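Side-chain contacts in gamma-D-glutamyl-L-lysine dipeptidyl-peptidase (Bacillus cereus ATCC 10987, PDB 3H41), which probably cleaves the gamma-D-glutamyl-L-lysine bond of murein peptides as a cysteine peptidase of the NlpC/P60 family, releasing L-Ala-D-Glu: residues Asp38-Thr43 and Leu200-Ile205; Ala207-Phe212 and Phe219-Tyr224. All coordinates share one frame; numbering follows the deposited sequence.

Contact 1 of 2, residues Asp38-Thr43 and Leu200-Ile205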
loop_
_atom_site.group_PDB
_atom_site.type_symbol
_atom_site.label_atom_id
_atom_site.label_comp_id
_atom_site.label_asym_id
_atom_site.label_seq_id
_atom_site.Cartn_x
_atom_site.Cartn_y
_atom_site.Cartn_z
ATOM N N ASP A 38 9.740 -12.492 -3.228
ATOM C CA ASP A 38 9.398 -12.468 -4.651
ATOM C C ASP A 38 7.886 -12.449 -4.821
ATOM O O ASP A 38 7.234 -13.491 -4.884
ATOM C CB ASP A 38 10.029 -13.647 -5.390
ATOM C CG ASP A 38 9.812 -13.571 -6.897
ATOM O OD1 ASP A 38 8.961 -12.782 -7.410
ATOM O OD2 ASP A 38 10.498 -14.324 -7.574
ATOM N N LEU A 39 7.329 -11.251 -4.860
ATOM C CA LEU A 39 5.885 -11.084 -4.811
ATOM C C LEU A 39 5.189 -11.334 -6.141
ATOM O O LEU A 39 3.980 -11.619 -6.142
ATOM C CB LEU A 39 5.523 -9.692 -4.274
ATOM C CG LEU A 39 5.948 -9.465 -2.805
ATOM C CD1 LEU A 39 5.669 -8.048 -2.303
ATOM C CD2 LEU A 39 5.302 -10.490 -1.874
ATOM N N TRP A 40 5.899 -11.200 -7.259
ATOM C CA TRP A 40 5.346 -11.651 -8.540
ATOM C C TRP A 40 5.244 -13.181 -8.570
ATOM O O TRP A 40 4.224 -13.735 -8.985
ATOM C CB TRP A 40 6.126 -11.132 -9.755
ATOM C CG TRP A 40 6.095 -9.649 -9.953
ATOM C CD1 TRP A 40 7.169 -8.849 -10.070
ATOM C CD2 TRP A 40 4.933 -8.773 -10.032
ATOM N NE1 TRP A 40 6.787 -7.556 -10.253
ATOM C CE2 TRP A 40 5.419 -7.477 -10.215
ATOM C CE3 TRP A 40 3.552 -8.971 -9.977
ATOM C CZ2 TRP A 40 4.588 -6.381 -10.329
ATOM C CZ3 TRP A 40 2.707 -7.873 -10.120
ATOM C CH2 TRP A 40 3.233 -6.589 -10.274
ATOM N N LYS A 41 6.285 -13.883 -8.139
ATOM C CA LYS A 41 6.167 -15.321 -7.961
ATOM C C LYS A 41 5.017 -15.701 -7.040
ATOM O O LYS A 41 4.259 -16.618 -7.353
ATOM C CB LYS A 41 7.434 -15.935 -7.399
ATOM C CG LYS A 41 7.353 -17.449 -7.298
ATOM C CD LYS A 41 8.534 -18.058 -6.521
ATOM C CE LYS A 41 9.569 -18.690 -7.402
ATOM N NZ LYS A 41 10.290 -19.752 -6.628
ATOM N N TRP A 42 4.870 -15.008 -5.913
ATOM C CA TRP A 42 3.789 -15.326 -4.982
ATOM C C TRP A 42 2.404 -15.219 -5.632
ATOM O O TRP A 42 1.640 -16.194 -5.664
ATOM C CB TRP A 42 3.839 -14.402 -3.791
ATOM C CG TRP A 42 2.811 -14.678 -2.755
ATOM C CD1 TRP A 42 2.499 -15.897 -2.211
ATOM C CD2 TRP A 42 2.028 -13.719 -2.063
ATOM N NE1 TRP A 42 1.531 -15.748 -1.254
ATOM C CE2 TRP A 42 1.233 -14.424 -1.126
ATOM C CE3 TRP A 42 1.872 -12.319 -2.169
ATOM C CZ2 TRP A 42 0.312 -13.784 -0.301
ATOM C CZ3 TRP A 42 0.982 -11.690 -1.348
ATOM C CH2 TRP A 42 0.212 -12.405 -0.409
ATOM N N THR A 43 2.095 -14.054 -6.179
ATOM C CA THR A 43 0.752 -13.811 -6.715
ATOM C C THR A 43 0.487 -14.558 -8.010
ATOM O O THR A 43 -0.627 -15.069 -8.241
ATOM C CB THR A 43 0.484 -12.301 -6.939
ATOM O OG1 THR A 43 1.511 -11.742 -7.753
ATOM C CG2 THR A 43 0.403 -11.580 -5.617
ATOM N N LEU A 200 -3.944 0.103 -14.001
ATOM C CA LEU A 200 -4.979 -0.630 -14.716
ATOM C C LEU A 200 -4.433 -2.006 -15.157
ATOM O O LEU A 200 -3.330 -2.106 -15.717
ATOM C CB LEU A 200 -5.546 0.202 -15.905
ATOM C CG LEU A 200 -6.446 1.400 -15.584
ATOM C CD1 LEU A 200 -6.600 2.338 -16.818
ATOM C CD2 LEU A 200 -7.833 0.924 -15.048
ATOM N N GLY A 201 -5.145 -3.077 -14.825
ATOM C CA GLY A 201 -4.675 -4.451 -15.148
ATOM C C GLY A 201 -3.863 -5.159 -14.086
ATOM O O GLY A 201 -3.491 -6.323 -14.272
ATOM N N LEU A 202 -3.568 -4.489 -12.976
ATOM C CA LEU A 202 -2.838 -5.117 -11.882
ATOM C C LEU A 202 -3.767 -6.029 -11.093
ATOM O O LEU A 202 -4.768 -5.553 -10.521
ATOM C CB LEU A 202 -2.212 -4.066 -10.949
ATOM C CG LEU A 202 -1.448 -4.581 -9.703
ATOM C CD1 LEU A 202 -0.123 -5.379 -9.984
ATOM C CD2 LEU A 202 -1.178 -3.361 -8.722
ATOM N N PRO A 203 -3.469 -7.332 -11.049
ATOM C CA PRO A 203 -4.347 -8.245 -10.304
ATOM C C PRO A 203 -4.462 -7.956 -8.834
ATOM O O PRO A 203 -3.477 -7.609 -8.162
ATOM C CB PRO A 203 -3.705 -9.622 -10.554
ATOM C CG PRO A 203 -3.004 -9.433 -11.826
ATOM C CD PRO A 203 -2.383 -8.103 -11.683
ATOM N N TYR A 204 -5.692 -8.089 -8.353
ATOM C CA TYR A 204 -6.049 -7.934 -6.953
ATOM C C TYR A 204 -5.391 -8.956 -6.055
ATOM O O TYR A 204 -5.192 -10.085 -6.456
ATOM C CB TYR A 204 -7.565 -8.075 -6.860
ATOM C CG TYR A 204 -8.222 -7.956 -5.495
ATOM C CD1 TYR A 204 -8.228 -9.026 -4.594
ATOM C CD2 TYR A 204 -8.921 -6.801 -5.151
ATOM C CE1 TYR A 204 -8.861 -8.904 -3.347
ATOM C CE2 TYR A 204 -9.584 -6.699 -3.942
ATOM C CZ TYR A 204 -9.542 -7.740 -3.047
ATOM O OH TYR A 204 -10.241 -7.586 -1.874
ATOM N N ILE A 205 -5.040 -8.554 -4.841
ATOM C CA ILE A 205 -4.724 -9.524 -3.792
ATOM C C ILE A 205 -5.286 -8.957 -2.467
ATOM O O ILE A 205 -5.187 -7.781 -2.201
ATOM C CB ILE A 205 -3.203 -9.857 -3.748
ATOM C CG1 ILE A 205 -2.897 -11.160 -2.954
ATOM C CG2 ILE A 205 -2.402 -8.693 -3.210
ATOM C CD1 ILE A 205 -3.403 -12.428 -3.639
#
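Leu202 sends its CD1 methyl to the rim of the Trp40 indole, where it lies in the ring plane, 3.6 Å from CH2 and 3.8 Å from CZ3. The two side chains cross at about a right angle, and the methyl meets the benzo edge of the ring. In Leu202, CG stands anti to the backbone N (chi1 178°), and a chi2 of 67° then turns CD1 to the ring edge. Three residues further along the loop, Ile205 makes the second contact: its CG1 lies 4.2 Å from Trp42 CH2 and 4.3 Å from Thr43 CG2, a looser apolar fit. No hydrogen bond crosses between 38-43 and 200-205.

The polar ends are tied within the helix or beyond it. Leu39 O accepts two donors, Thr43 N and Thr43 OG1, the hydroxyl coming in the carbonyl plane at 3.0 Å. Thr43 is thereby fixed with its methyl directed at Ile205. Asp38 is the N-cap: its OD1 takes Lys41 N at 3.0 Å along a nearly straight N-H (171°), from above the carboxylate plane. The indole nitrogens are held outside the segments, Trp40 NE1 by Glu141 and Trp42 NE1 by Asp29, which probably restrains the rotation of both rings.

Ile205 also packs on Met46 and on Lys51 and Leu54 of helix 48-56, and its side chain is about 6 Å from that of the substrate-binding Asp215. The contact thus sets helix 39-45, beside helices 30-33 and 48-56, against the loop that runs from helix 189-197 to strand 209-210 of the NlpC/P60 domain.

Contact 2 of 2, residues Ala207-Phe212 and Phe219-Tyr224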
loop_
_atom_site.group_PDB
_atom_site.type_symbol
_atom_site.label_atom_id
_atom_site.label_comp_id
_atom_site.label_asym_id
_atom_site.label_seq_id
_atom_site.Cartn_x
_atom_site.Cartn_y
_atom_site.Cartn_z
ATOM N N ALA A 207 -5.498 -7.759 1.208
ATOM C CA ALA A 207 -4.543 -7.023 1.998
ATOM C C ALA A 207 -3.450 -6.320 1.173
ATOM O O ALA A 207 -2.528 -5.783 1.728
ATOM C CB ALA A 207 -3.891 -7.961 3.141
ATOM N N GLY A 208 -3.572 -6.289 -0.148
ATOM C CA GLY A 208 -2.483 -5.798 -1.006
ATOM C C GLY A 208 -2.363 -4.294 -0.807
ATOM O O GLY A 208 -3.345 -3.603 -0.823
ATOM N N THR A 209 -1.143 -3.799 -0.595
ATOM C CA THR A 209 -0.926 -2.418 -0.266
ATOM C C THR A 209 0.338 -1.939 -0.998
ATOM O O THR A 209 1.134 -1.163 -0.468
ATOM C CB THR A 209 -0.792 -2.236 1.263
ATOM O OG1 THR A 209 -1.703 -3.146 1.932
ATOM C CG2 THR A 209 -1.086 -0.772 1.631
ATOM N N SER A 210 0.506 -2.420 -2.223
ATOM C CA SER A 210 1.695 -2.083 -3.021
ATOM C C SER A 210 1.433 -2.280 -4.533
ATOM O O SER A 210 0.424 -2.880 -4.946
ATOM C CB SER A 210 2.864 -2.933 -2.561
ATOM O OG SER A 210 2.863 -4.138 -3.277
ATOM N N GLY A 211 2.360 -1.798 -5.355
ATOM C CA GLY A 211 2.284 -2.010 -6.806
ATOM C C GLY A 211 2.448 -3.432 -7.298
ATOM O O GLY A 211 2.328 -3.694 -8.501
ATOM N N PHE A 212 2.669 -4.368 -6.369
ATOM C CA PHE A 212 2.644 -5.800 -6.691
ATOM C C PHE A 212 1.234 -6.393 -6.595
ATOM O O PHE A 212 1.035 -7.566 -6.910
ATOM C CB PHE A 212 3.575 -6.580 -5.773
ATOM C CG PHE A 212 5.030 -6.187 -5.885
ATOM C CD1 PHE A 212 5.846 -6.746 -6.862
ATOM C CD2 PHE A 212 5.578 -5.306 -4.986
ATOM C CE1 PHE A 212 7.193 -6.391 -6.967
ATOM C CE2 PHE A 212 6.942 -4.968 -5.058
ATOM C CZ PHE A 212 7.738 -5.500 -6.057
ATOM N N PHE A 219 -5.573 0.158 -2.307
ATOM C CA PHE A 219 -5.463 1.008 -3.509
ATOM C C PHE A 219 -5.781 2.462 -3.176
ATOM O O PHE A 219 -4.973 3.352 -3.426
ATOM C CB PHE A 219 -6.437 0.462 -4.542
ATOM C CG PHE A 219 -6.434 1.154 -5.882
ATOM C CD1 PHE A 219 -5.294 1.176 -6.688
ATOM C CD2 PHE A 219 -7.609 1.660 -6.392
ATOM C CE1 PHE A 219 -5.335 1.731 -7.968
ATOM C CE2 PHE A 219 -7.669 2.221 -7.687
ATOM C CZ PHE A 219 -6.526 2.264 -8.462
ATOM N N THR A 220 -6.964 2.702 -2.632
ATOM C CA THR A 220 -7.348 4.048 -2.230
ATOM C C THR A 220 -6.385 4.657 -1.165
ATOM O O THR A 220 -5.949 5.794 -1.297
ATOM C CB THR A 220 -8.828 4.120 -1.787
ATOM O OG1 THR A 220 -9.053 3.267 -0.667
ATOM C CG2 THR A 220 -9.744 3.705 -2.953
ATOM N N HIS A 221 -6.034 3.902 -0.145
ATOM C CA HIS A 221 -5.110 4.385 0.880
ATOM C C HIS A 221 -3.786 4.776 0.244
ATOM O O HIS A 221 -3.257 5.844 0.539
ATOM C CB HIS A 221 -4.895 3.305 1.946
ATOM C CG HIS A 221 -3.749 3.577 2.868
ATOM N ND1 HIS A 221 -3.846 4.470 3.915
ATOM C CD2 HIS A 221 -2.490 3.085 2.899
ATOM C CE1 HIS A 221 -2.703 4.479 4.580
ATOM N NE2 HIS A 221 -1.859 3.657 3.985
ATOM N N THR A 222 -3.278 3.931 -0.657
ATOM C CA THR A 222 -1.970 4.191 -1.317
ATOM C C THR A 222 -1.979 5.401 -2.244
ATOM O O THR A 222 -1.048 6.195 -2.232
ATOM C CB THR A 222 -1.467 2.933 -2.068
ATOM O OG1 THR A 222 -1.255 1.879 -1.110
ATOM C CG2 THR A 222 -0.152 3.215 -2.852
ATOM N N ILE A 223 -3.051 5.574 -3.004
ATOM C CA ILE A 223 -3.196 6.699 -3.932
ATOM C C ILE A 223 -3.193 8.000 -3.135
ATOM O O ILE A 223 -2.433 8.934 -3.449
ATOM C CB ILE A 223 -4.512 6.617 -4.715
ATOM C CG1 ILE A 223 -4.414 5.547 -5.807
ATOM C CG2 ILE A 223 -4.855 7.963 -5.357
ATOM C CD1 ILE A 223 -5.734 5.263 -6.463
ATOM N N TYR A 224 -4.004 8.045 -2.074
ATOM C CA TYR A 224 -4.045 9.270 -1.253
ATOM C C TYR A 224 -2.748 9.520 -0.502
ATOM O O TYR A 224 -2.276 10.651 -0.489
ATOM C CB TYR A 224 -5.256 9.265 -0.321
ATOM C CG TYR A 224 -6.476 9.833 -0.993
ATOM C CD1 TYR A 224 -6.745 11.231 -0.931
ATOM C CD2 TYR A 224 -7.363 9.042 -1.703
ATOM C CE1 TYR A 224 -7.832 11.773 -1.535
ATOM C CE2 TYR A 224 -8.472 9.605 -2.328
ATOM C CZ TYR A 224 -8.694 10.980 -2.220
ATOM O OH TYR A 224 -9.760 11.582 -2.825
HETATM O O HOH W 1 1.396 1.577 -0.230
#
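Thr222 OG1 is gripped by two hydrogen bonds, one to Gly218 O a turn back in its own helix and one from a water 2.8 Å from OG1; Thr209 CG2 packs on the same oxygen at 3.8 Å. The water also donates to Thr209 O, again at 2.8 Å, and so bridges 207-212 to 219-224; no direct hydrogen bond joins them. The Thr209 methyl is placed by a chi1 of -37°, which sets CG2 anti to the backbone N and OG1 beside it.

Thr209 OG1 turns back to Ala207 O at 2.8 Å, meeting it from above the carbonyl plane, and has a second partner in Arg233 NH2, which helps fix the side chain's rotation. Helix 218-225 begins two residues after Cys216, the probable nucleophile, present here as cysteinesulfonic acid; in papain-like NlpC/P60 peptidases the catalytic cysteine sits at the N-terminal end of a helix. Ala207 touches the bound alanine, and the Thr209 side chain is about 5 Å from that of the substrate-binding Asp215. Past Thr209 the chain makes an ST turn, in which Ser210 OG accepts from Phe212 N at 3.1 Å. On the helix side, the Thr209 methyl also approaches the His221 ring obliquely, CG2 lying 4.3 Å from CD2, while His221 ND1 is bonded to Ile231 O.

Following the chain from the N terminus, helix 39-45 carries the first of the contacting segments, and contact 1 joins it to 200-205 across 156 residues that include the strands of both SH3-like domains. It thereby closes a long loop between an N-terminal helix and the NlpC/P60 domain. Contact 2 opens just afterwards and closes a short loop of six residues, from 207-212 to helix 218-225, spanning 213-218 with the probable nucleophile Cys216. The two are in series and neither nests nor crosses. Their centres are 12 Å apart, yet they touch: Trp40 CE2 lies 3.5 Å from Phe212 CD1, and Leu202 CD1 lies 3.3 Å from Gly211 O.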